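Local coordinates for protein copper-containing nitrite reductase (Hyphomicrobium denitrificans 1NES1, PDB 6TFO) that probably reduces nitrite to nitric oxide, taking electrons from cytochrome c through its copper centres, at residues C[179-182]-C[183-186]; C[268-271]-C[272-275]; C[316-319]-C[320-324]. All coordinates share one frame; numbering follows the deposited sequence.

Interaction 1: C[179-182]-C[183-186]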
ATOM      1  N   GLN C 179      19.172 -32.008   2.596  1.00 43.14           N
ATOM      2  CA  GLN C 179      18.338 -31.747   3.789  1.00 47.72           C
ATOM      3  C   GLN C 179      18.964 -30.575   4.563  1.00 48.48           C
ATOM      4  O   GLN C 179      19.915 -30.800   5.335  1.00 49.15           O
ATOM      5  CB  GLN C 179      18.227 -33.045   4.590  1.00 47.83           C
ATOM      6  CG  GLN C 179      17.044 -33.080   5.538  1.00 48.05           C
ATOM      7  CD  GLN C 179      15.739 -33.250   4.792  1.00 51.69           C
ATOM      8  OE1 GLN C 179      15.659 -33.956   3.778  1.00 53.47           O
ATOM      9  NE2 GLN C 179      14.697 -32.596   5.279  1.00 47.22           N
ATOM     10  N   LEU C 180      18.473 -29.357   4.312  1.00 45.92           N
ATOM     11  CA  LEU C 180      18.945 -28.094   4.944  1.00 43.71           C
ATOM     12  C   LEU C 180      18.518 -28.087   6.418  1.00 47.70           C
ATOM     13  O   LEU C 180      19.318 -27.676   7.274  1.00 48.33           O
ATOM     14  CB  LEU C 180      18.366 -26.904   4.175  1.00 42.79           C
ATOM     15  CG  LEU C 180      18.515 -25.519   4.812  1.00 43.78           C
ATOM     16  CD1 LEU C 180      19.973 -25.210   5.121  1.00 45.89           C
ATOM     17  CD2 LEU C 180      17.948 -24.442   3.896  1.00 40.86           C
ATOM     18  N   ASP C 181      17.302 -28.537   6.709  1.00 47.56           N
ATOM     19  CA  ASP C 181      16.761 -28.632   8.090  1.00 48.27           C
ATOM     20  C   ASP C 181      15.822 -29.837   8.108  1.00 52.02           C
ATOM     21  O   ASP C 181      15.641 -30.452   7.039  1.00 55.56           O
ATOM     22  CB  ASP C 181      16.114 -27.294   8.482  1.00 51.67           C
ATOM     23  CG  ASP C 181      15.947 -26.993   9.963  1.00 46.70           C
ATOM     24  OD1 ASP C 181      15.985 -27.943  10.773  1.00 49.02           O
ATOM     25  OD2 ASP C 181      15.771 -25.792  10.285  1.00 42.53           O
ATOM     26  N   ASP C 182      15.260 -30.144   9.276  1.00 52.16           N
ATOM     27  CA  ASP C 182      14.347 -31.256   9.627  1.00 55.41           C
ATOM     28  C   ASP C 182      13.290 -31.541   8.533  1.00 59.60           C
ATOM     29  O   ASP C 182      13.065 -32.737   8.200  1.00 58.71           O
ATOM     30  CB  ASP C 182      13.728 -30.849  10.966  1.00 59.92           C
ATOM     31  CG  ASP C 182      13.185 -31.969  11.823  1.00 68.21           C
ATOM     32  OD1 ASP C 182      13.582 -33.136  11.618  1.00 71.95           O
ATOM     33  OD2 ASP C 182      12.349 -31.655  12.678  1.00 74.23           O
ATOM     34  N   LYS C 183      12.612 -30.500   8.034  1.00 60.31           N
ATOM     35  CA  LYS C 183      11.492 -30.607   7.046  1.00 59.78           C
ATOM     36  C   LYS C 183      11.702 -29.629   5.887  1.00 56.08           C
ATOM     37  O   LYS C 183      10.706 -29.239   5.226  1.00 52.17           O
ATOM     38  CB  LYS C 183      10.145 -30.260   7.684  1.00 67.88           C
ATOM     39  CG  LYS C 183       9.731 -31.096   8.888  1.00 77.61           C
ATOM     40  CD  LYS C 183       8.612 -30.442   9.686  1.00 82.19           C
ATOM     41  CE  LYS C 183       8.291 -31.183  10.967  1.00 84.68           C
ATOM     42  NZ  LYS C 183       6.873 -30.984  11.345  1.00 86.18           N
ATOM     43  N   THR C 184      12.948 -29.222   5.640  1.00 50.12           N
ATOM     44  CA  THR C 184      13.253 -28.185   4.623  1.00 48.22           C
ATOM     45  C   THR C 184      14.462 -28.621   3.799  1.00 48.97           C
ATOM     46  O   THR C 184      15.419 -29.182   4.360  1.00 50.21           O
ATOM     47  CB  THR C 184      13.284 -26.766   5.220  1.00 46.47           C
ATOM     48  OG1 THR C 184      14.374 -26.005   4.712  1.00 51.42           O
ATOM     49  CG2 THR C 184      13.307 -26.750   6.727  1.00 42.55           C
ATOM     50  N   THR C 185      14.356 -28.422   2.486  1.00 49.94           N
ATOM     51  CA  THR C 185      15.365 -28.851   1.486  1.00 50.26           C
ATOM     52  C   THR C 185      15.872 -27.608   0.755  1.00 48.43           C
ATOM     53  O   THR C 185      15.339 -26.514   0.998  1.00 47.80           O
ATOM     54  CB  THR C 185      14.785 -29.939   0.576  1.00 48.59           C
ATOM     55  OG1 THR C 185      13.772 -29.357  -0.237  1.00 45.59           O
ATOM     56  CG2 THR C 185      14.212 -31.101   1.358  1.00 48.73           C
ATOM     57  N   TYR C 186      16.908 -27.781  -0.064  1.00 49.13           N
ATOM     58  CA  TYR C 186      17.638 -26.718  -0.796  1.00 41.38           C
ATOM     59  C   TYR C 186      18.474 -27.427  -1.852  1.00 40.17           C
ATOM     60  O   TYR C 186      18.807 -28.591  -1.661  1.00 43.29           O
ATOM     61  CB  TYR C 186      18.465 -25.858   0.168  1.00 42.22           C
ATOM     62  CG  TYR C 186      19.144 -24.661  -0.451  1.00 43.65           C
ATOM     63  CD1 TYR C 186      18.461 -23.477  -0.672  1.00 45.82           C
ATOM     64  CD2 TYR C 186      20.480 -24.698  -0.811  1.00 46.71           C
ATOM     65  CE1 TYR C 186      19.076 -22.377  -1.259  1.00 47.53           C
ATOM     66  CE2 TYR C 186      21.117 -23.605  -1.394  1.00 52.06           C
ATOM     67  CZ  TYR C 186      20.417 -22.428  -1.616  1.00 50.07           C
ATOM     68  OH  TYR C 186      21.054 -21.349  -2.177  1.00 43.76           O
TER
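Thr184 meets both Leu180 and Asp181 at the end of the hairpin that joins strand 166-181 to strand 184-191, and the doubled partner makes this a classic beta bulge. Thr184 O takes a straight bond from Asp181 N (3.1 Å, 173° at the hydrogen) and a weak, bent one from Leu180 N. In return Thr184 N reaches Asp181 O at 3.3 Å and so closes the type I turn from Asp181 to Thr184. The tight side is mostly carbon against carbon. Thr184 CG2 presses on Asp181 CB at 3.4 Å, while Leu180, with CG anti to the backbone N (chi1 169°), sends CD2 across to Tyr186 CB at 4.0 Å. A branched aliphatic residue suits this spot, since Tyr328, Leu330 and Ile302 pack on Leu180 as well. The exception is Thr184 OG1, a hydroxyl buried here without a polar partner.

The turn itself is looser and more polar. Lys183 runs its extended chain away from the hairpin to a salt bridge with Asp51, and Asp182 OD1 accepts from Met141 N. Asp181 OD1 takes Asp182 N at 2.8 Å, fastening the start of the turn. Gln179 is bent at chi2 (73°), which folds its amide back over the turn: NE2 donates to Asp181 O at 2.9 Å in the carbonyl plane, and OE1 accepts from Thr144 N and Ala145 N. An amide, donor and acceptor at once, is what this position uses. Asp181 O accepts two bonds, the shorter from the side chain of Gln179, and the bulged turn is thus held by side chain as well as backbone.

Interaction 2: C[268-271]-C[272-275]. With CU (copper (II) ion), chain J.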
ATOM      1  N   VAL C 268      30.508 -16.328  -8.281  1.00 40.77           N
ATOM      2  CA  VAL C 268      31.343 -17.065  -7.295  1.00 44.28           C
ATOM      3  C   VAL C 268      30.596 -17.074  -5.964  1.00 40.89           C
ATOM      4  O   VAL C 268      30.423 -18.137  -5.368  1.00 39.03           O
ATOM      5  CB  VAL C 268      32.762 -16.470  -7.225  1.00 43.82           C
ATOM      6  CG1 VAL C 268      33.620 -17.174  -6.190  1.00 46.11           C
ATOM      7  CG2 VAL C 268      33.436 -16.502  -8.584  1.00 42.12           C
ATOM      8  N   PRO C 269      30.063 -15.922  -5.493  1.00 44.49           N
ATOM      9  CA  PRO C 269      29.282 -15.899  -4.253  1.00 45.93           C
ATOM     10  C   PRO C 269      28.148 -16.939  -4.259  1.00 49.01           C
ATOM     11  O   PRO C 269      27.886 -17.518  -3.228  1.00 43.66           O
ATOM     12  CB  PRO C 269      28.688 -14.489  -4.207  1.00 45.14           C
ATOM     13  CG  PRO C 269      29.604 -13.653  -5.084  1.00 48.45           C
ATOM     14  CD  PRO C 269      30.148 -14.599  -6.134  1.00 47.37           C
ATOM     15  N   ASN C 270      27.515 -17.152  -5.423  1.00 51.40           N
ATOM     16  CA  ASN C 270      26.390 -18.106  -5.612  1.00 52.32           C
ATOM     17  C   ASN C 270      26.922 -19.529  -5.438  1.00 47.52           C
ATOM     18  O   ASN C 270      26.355 -20.289  -4.628  1.00 47.30           O
ATOM     19  CB  ASN C 270      25.710 -17.914  -6.974  1.00 55.80           C
ATOM     20  CG  ASN C 270      24.453 -18.741  -7.166  1.00 53.40           C
ATOM     21  OD1 ASN C 270      23.970 -19.395  -6.238  1.00 52.30           O
ATOM     22  ND2 ASN C 270      23.913 -18.708  -8.376  1.00 50.53           N
ATOM     23  N   HIS C 271      27.974 -19.874  -6.176  1.00 49.91           N
ATOM     24  CA  HIS C 271      28.649 -21.199  -6.095  1.00 45.86           C
ATOM     25  C   HIS C 271      29.092 -21.465  -4.649  1.00 40.94           C
ATOM     26  O   HIS C 271      28.937 -22.595  -4.180  1.00 40.08           O
ATOM     27  CB  HIS C 271      29.790 -21.257  -7.111  1.00 43.96           C
ATOM     28  CG  HIS C 271      29.298 -21.334  -8.512  1.00 43.22           C
ATOM     29  ND1 HIS C 271      29.261 -22.521  -9.208  1.00 47.45           N
ATOM     30  CD2 HIS C 271      28.810 -20.392  -9.341  1.00 42.86           C
ATOM     31  CE1 HIS C 271      28.765 -22.306 -10.411  1.00 47.11           C
ATOM     32  NE2 HIS C 271      28.496 -21.006 -10.517  1.00 45.93           N
ATOM     33  N   ILE C 272      29.561 -20.440  -3.943  1.00 39.95           N
ATOM     34  CA  ILE C 272      30.046 -20.603  -2.543  1.00 43.01           C
ATOM     35  C   ILE C 272      28.857 -20.839  -1.606  1.00 40.32           C
ATOM     36  O   ILE C 272      28.868 -21.901  -0.943  1.00 39.26           O
ATOM     37  CB  ILE C 272      30.969 -19.448  -2.121  1.00 46.33           C
ATOM     38  CG1 ILE C 272      32.309 -19.535  -2.860  1.00 43.81           C
ATOM     39  CG2 ILE C 272      31.163 -19.425  -0.608  1.00 48.41           C
ATOM     40  CD1 ILE C 272      33.155 -18.287  -2.728  1.00 44.72           C
ATOM     41  N   THR C 273      27.848 -19.954  -1.572  1.00 42.19           N
ATOM     42  CA  THR C 273      26.661 -20.116  -0.675  1.00 42.70           C
ATOM     43  C   THR C 273      26.033 -21.503  -0.864  1.00 40.26           C
ATOM     44  O   THR C 273      25.558 -22.088   0.140  1.00 36.15           O
ATOM     45  CB  THR C 273      25.605 -19.008  -0.839  1.00 44.42           C
ATOM     46  OG1 THR C 273      24.575 -19.271   0.117  1.00 44.82           O
ATOM     47  CG2 THR C 273      24.995 -18.926  -2.217  1.00 43.09           C
ATOM     48  N   ASN C 274      26.032 -22.011  -2.099  1.00 41.30           N
ATOM     49  CA  ASN C 274      25.359 -23.286  -2.468  1.00 41.73           C
ATOM     50  C   ASN C 274      26.135 -24.480  -1.918  1.00 41.90           C
ATOM     51  O   ASN C 274      25.516 -25.552  -1.814  1.00 37.86           O
ATOM     52  CB  ASN C 274      25.141 -23.375  -3.978  1.00 45.97           C
ATOM     53  CG  ASN C 274      23.904 -22.623  -4.431  1.00 43.33           C
ATOM     54  OD1 ASN C 274      23.539 -22.696  -5.597  1.00 49.49           O
ATOM     55  ND2 ASN C 274      23.275 -21.885  -3.536  1.00 36.09           N
ATOM     56  N   GLY C 275      27.431 -24.306  -1.620  1.00 44.29           N
ATOM     57  CA  GLY C 275      28.204 -25.224  -0.757  1.00 44.05           C
ATOM     58  C   GLY C 275      29.571 -25.606  -1.304  1.00 47.56           C
ATOM     59  O   GLY C 275      30.160 -26.565  -0.737  1.00 45.71           O
TER
HETATM   60 CU    CU J 501      30.616 -24.134  -8.968  1.00 45.57          CU
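Ile272 N bonds back to Val268 O at 2.8 Å in helix 268-274, the short helix of the cupredoxin domain that carries a type 1 copper ligand. Thr273 N and Asn274 N repeat the step to Pro269 O and Asn270 O, and Gly275, at positive phi, ends the helix in a Schellman motif; a side chain there would collide with the preceding carbonyl oxygen.

Ile272 can be followed outward. CB lies 3.5 Å from Val268 O; CG1, anti to the carbonyl carbon (chi1 -70°), passes the same oxygen at 3.4 Å; and CD1 ends 3.7 Å from Val268 CG1. Two branched aliphatic residues one turn apart thus form a continuous apolar patch, which packs on His262 of this chain and on Leu421 of a neighbouring subunit. Thr273 turns OG1 to Glu301 O, leaving CG2 3.1 Å from Asn270 O.

On His271, CB sits beside Ile272 N but leads away from residues 272-275 overall, and the ring reaches the copper. His222, Cys263 and Met276 complete the site, in which His271 binds copper through ND1 at 2.1 Å.

Interaction 3: C[316-319]-C[320-324]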
ATOM      1  N   MET C 316      16.903 -19.862  -3.577  1.00 47.37           N
ATOM      2  CA  MET C 316      17.935 -18.819  -3.380  1.00 50.05           C
ATOM      3  C   MET C 316      17.316 -17.453  -3.691  1.00 46.20           C
ATOM      4  O   MET C 316      16.550 -17.346  -4.674  1.00 42.69           O
ATOM      5  CB  MET C 316      19.132 -19.103  -4.288  1.00 53.84           C
ATOM      6  CG  MET C 316      20.370 -18.343  -3.926  1.00 54.60           C
ATOM      7  SD  MET C 316      20.924 -17.463  -5.368  1.00 61.53           S
ATOM      8  CE  MET C 316      19.920 -16.014  -5.135  1.00 58.80           C
ATOM      9  N   ASP C 317      17.642 -16.453  -2.880  1.00 41.29           N
ATOM     10  CA  ASP C 317      17.123 -15.075  -3.019  1.00 41.22           C
ATOM     11  C   ASP C 317      18.284 -14.171  -3.430  1.00 42.15           C
ATOM     12  O   ASP C 317      19.071 -13.790  -2.550  1.00 41.79           O
ATOM     13  CB  ASP C 317      16.456 -14.652  -1.712  1.00 41.56           C
ATOM     14  CG  ASP C 317      15.798 -13.298  -1.808  1.00 40.21           C
ATOM     15  OD1 ASP C 317      16.319 -12.467  -2.554  1.00 39.49           O
ATOM     16  OD2 ASP C 317      14.763 -13.093  -1.141  1.00 50.88           O
ATOM     17  N   TYR C 318      18.388 -13.829  -4.715  1.00 41.57           N
ATOM     18  CA  TYR C 318      19.545 -13.064  -5.254  1.00 43.85           C
ATOM     19  C   TYR C 318      19.685 -11.746  -4.496  1.00 45.40           C
ATOM     20  O   TYR C 318      20.812 -11.401  -4.155  1.00 42.78           O
ATOM     21  CB  TYR C 318      19.479 -12.796  -6.763  1.00 47.69           C
ATOM     22  CG  TYR C 318      20.808 -12.365  -7.337  1.00 52.94           C
ATOM     23  CD1 TYR C 318      21.881 -13.242  -7.307  1.00 57.19           C
ATOM     24  CD2 TYR C 318      21.029 -11.088  -7.852  1.00 55.22           C
ATOM     25  CE1 TYR C 318      23.138 -12.877  -7.766  1.00 64.82           C
ATOM     26  CE2 TYR C 318      22.269 -10.721  -8.363  1.00 57.13           C
ATOM     27  CZ  TYR C 318      23.339 -11.615  -8.303  1.00 67.69           C
ATOM     28  OH  TYR C 318      24.615 -11.335  -8.740  1.00 66.37           O
ATOM     29  N   GLU C 319      18.599 -11.025  -4.234  1.00 47.87           N
ATOM     30  CA  GLU C 319      18.712  -9.683  -3.597  1.00 50.12           C
ATOM     31  C   GLU C 319      19.284  -9.844  -2.188  1.00 44.10           C
ATOM     32  O   GLU C 319      20.029  -8.963  -1.781  1.00 46.42           O
ATOM     33  CB  GLU C 319      17.398  -8.901  -3.586  1.00 57.60           C
ATOM     34  CG  GLU C 319      17.562  -7.524  -4.225  1.00 69.43           C
ATOM     35  CD  GLU C 319      17.868  -7.532  -5.730  1.00 78.76           C
ATOM     36  OE1 GLU C 319      16.914  -7.281  -6.518  1.00 83.07           O
ATOM     37  OE2 GLU C 319      19.048  -7.807  -6.128  1.00 71.10           O
ATOM     38  N   LYS C 320      18.987 -10.942  -1.492  1.00 40.98           N
ATOM     39  CA  LYS C 320      19.523 -11.210  -0.134  1.00 42.42           C
ATOM     40  C   LYS C 320      21.026 -11.538  -0.225  1.00 42.95           C
ATOM     41  O   LYS C 320      21.800 -11.016   0.597  1.00 42.39           O
ATOM     42  CB  LYS C 320      18.723 -12.326   0.539  1.00 42.09           C
ATOM     43  CG  LYS C 320      17.394 -11.874   1.125  1.00 43.75           C
ATOM     44  CD  LYS C 320      16.633 -13.014   1.724  1.00 45.61           C
ATOM     45  CE  LYS C 320      15.213 -12.648   2.110  1.00 45.51           C
ATOM     46  NZ  LYS C 320      14.561 -13.799   2.779  1.00 48.54           N
ATOM     47  N   LEU C 321      21.421 -12.347  -1.205  1.00 42.93           N
ATOM     48  CA  LEU C 321      22.834 -12.740  -1.433  1.00 44.02           C
ATOM     49  C   LEU C 321      23.686 -11.483  -1.665  1.00 42.14           C
ATOM     50  O   LEU C 321      24.642 -11.297  -0.907  1.00 45.85           O
ATOM     51  CB  LEU C 321      22.920 -13.720  -2.610  1.00 41.69           C
ATOM     52  CG  LEU C 321      24.331 -14.172  -2.981  1.00 41.69           C
ATOM     53  CD1 LEU C 321      25.017 -14.857  -1.815  1.00 40.30           C
ATOM     54  CD2 LEU C 321      24.306 -15.082  -4.193  1.00 43.47           C
ATOM     55  N   ILE C 322      23.356 -10.636  -2.637  1.00 39.17           N
ATOM     56  CA  ILE C 322      24.204  -9.451  -2.985  1.00 45.97           C
ATOM     57  C   ILE C 322      24.124  -8.377  -1.891  1.00 46.31           C
ATOM     58  O   ILE C 322      25.000  -7.494  -1.874  1.00 49.50           O
ATOM     59  CB  ILE C 322      23.887  -8.878  -4.383  1.00 47.30           C
ATOM     60  CG1 ILE C 322      22.486  -8.272  -4.480  1.00 54.17           C
ATOM     61  CG2 ILE C 322      24.140  -9.943  -5.439  1.00 45.84           C
ATOM     62  CD1 ILE C 322      22.261  -7.483  -5.768  1.00 61.54           C
ATOM     63  N   SER C 323      23.124  -8.427  -1.012  1.00 50.72           N
ATOM     64  CA  SER C 323      22.935  -7.461   0.109  1.00 52.55           C
ATOM     65  C   SER C 323      23.448  -8.055   1.422  1.00 46.22           C
ATOM     66  O   SER C 323      23.384  -7.338   2.434  1.00 49.17           O
ATOM     67  CB  SER C 323      21.492  -7.058   0.279  1.00 49.84           C
ATOM     68  OG  SER C 323      20.910  -6.674  -0.951  1.00 69.26           O
ATOM     69  N   GLU C 324      23.878  -9.317   1.423  1.00 43.60           N
ATOM     70  CA  GLU C 324      24.483  -9.973   2.614  1.00 50.56           C
ATOM     71  C   GLU C 324      23.434 -10.047   3.731  1.00 51.82           C
ATOM     72  O   GLU C 324      23.724  -9.596   4.859  1.00 46.49           O
ATOM     73  CB  GLU C 324      25.737  -9.214   3.075  1.00 47.92           C
ATOM     74  CG  GLU C 324      26.744  -8.975   1.962  1.00 45.69           C
ATOM     75  CD  GLU C 324      28.061  -8.366   2.394  1.00 46.66           C
ATOM     76  OE1 GLU C 324      28.347  -8.346   3.593  1.00 47.24           O
ATOM     77  OE2 GLU C 324      28.791  -7.909   1.522  1.00 47.68           O
TER
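Lys320 and Asp317 meet where helix 318-323 begins. Lys320 N donates to Asp317 OD1 at 3.3 Å, arriving from above the carboxylate plane, and more weakly to Asp317 O. With CG anti to its own backbone N (chi1 -175°), the carboxylate is carried forward over the first turn, where an acceptor suits the backbone N-H groups. The lysine's extended chain lies against the acid, CE 3.3 Å from Asp317 OD2; NZ continues to Thr304 O, Val305 O and Glu327, and its salt bridge to Asp317 OD2 is long. With an alanine in place of Asp317, Lys320 N is likely to lose its side-chain acceptor and the lysine chain the carboxylate it lies along, which would probably fray the start of the helix.

Leu321 N bonds straight to Asp317 O. Its CD2 touches Met316 SD (4.3 Å) and, loosely, Tyr318 CD1, and the side chain also meets Thr273 of helix 268-274; a leucine's branched end suits this apolar junction between the two helices. The segment is a short capped helix: Asp317 is its N-cap, and the far end closes with a Schellman motif.

Ile322 N reaches Tyr318 O at 3.1 Å. Its CG2 stands over one face of the Tyr318 ring, 3.8 Å from the centroid and 26° off the normal, a CH-pi contact offset toward the rim, nearest CZ. Beta-branching sends this branch to the ring and the other along Glu319, in the same direction, with CD1 3.2 Å from Glu319 OE2.

Ser323 is small enough to fold back on the helix: OG donates to Glu319 O at 2.6 Å, almost in line with the carbonyl, while Ser323 N gives the same oxygen a weak bond. Glu324, at positive phi, sends N to Leu321 O and its carboxylate to Arg423 of a neighbouring subunit.

Interaction 2 is the buried one, a helix turn that holds a copper ligand, whereas interactions 1 and 3 are partly buried and carry more charge. Interaction 1 is a strand hairpin fixed by paired backbone bonds; the other two are short helices that both finish in Schellman motifs, and residues 316-324 include the side-chain N-cap of their helix. Helices 268-274 and 318-323 pack directly: Leu321 CD2 lies 3.9 Å from Asn270 CA, and both contacts also touch a neighbouring subunit, which interaction 1 does not. Tyr186 ties the hairpin to both, its OH 3.5 Å from Met316 CG and close to Asn274.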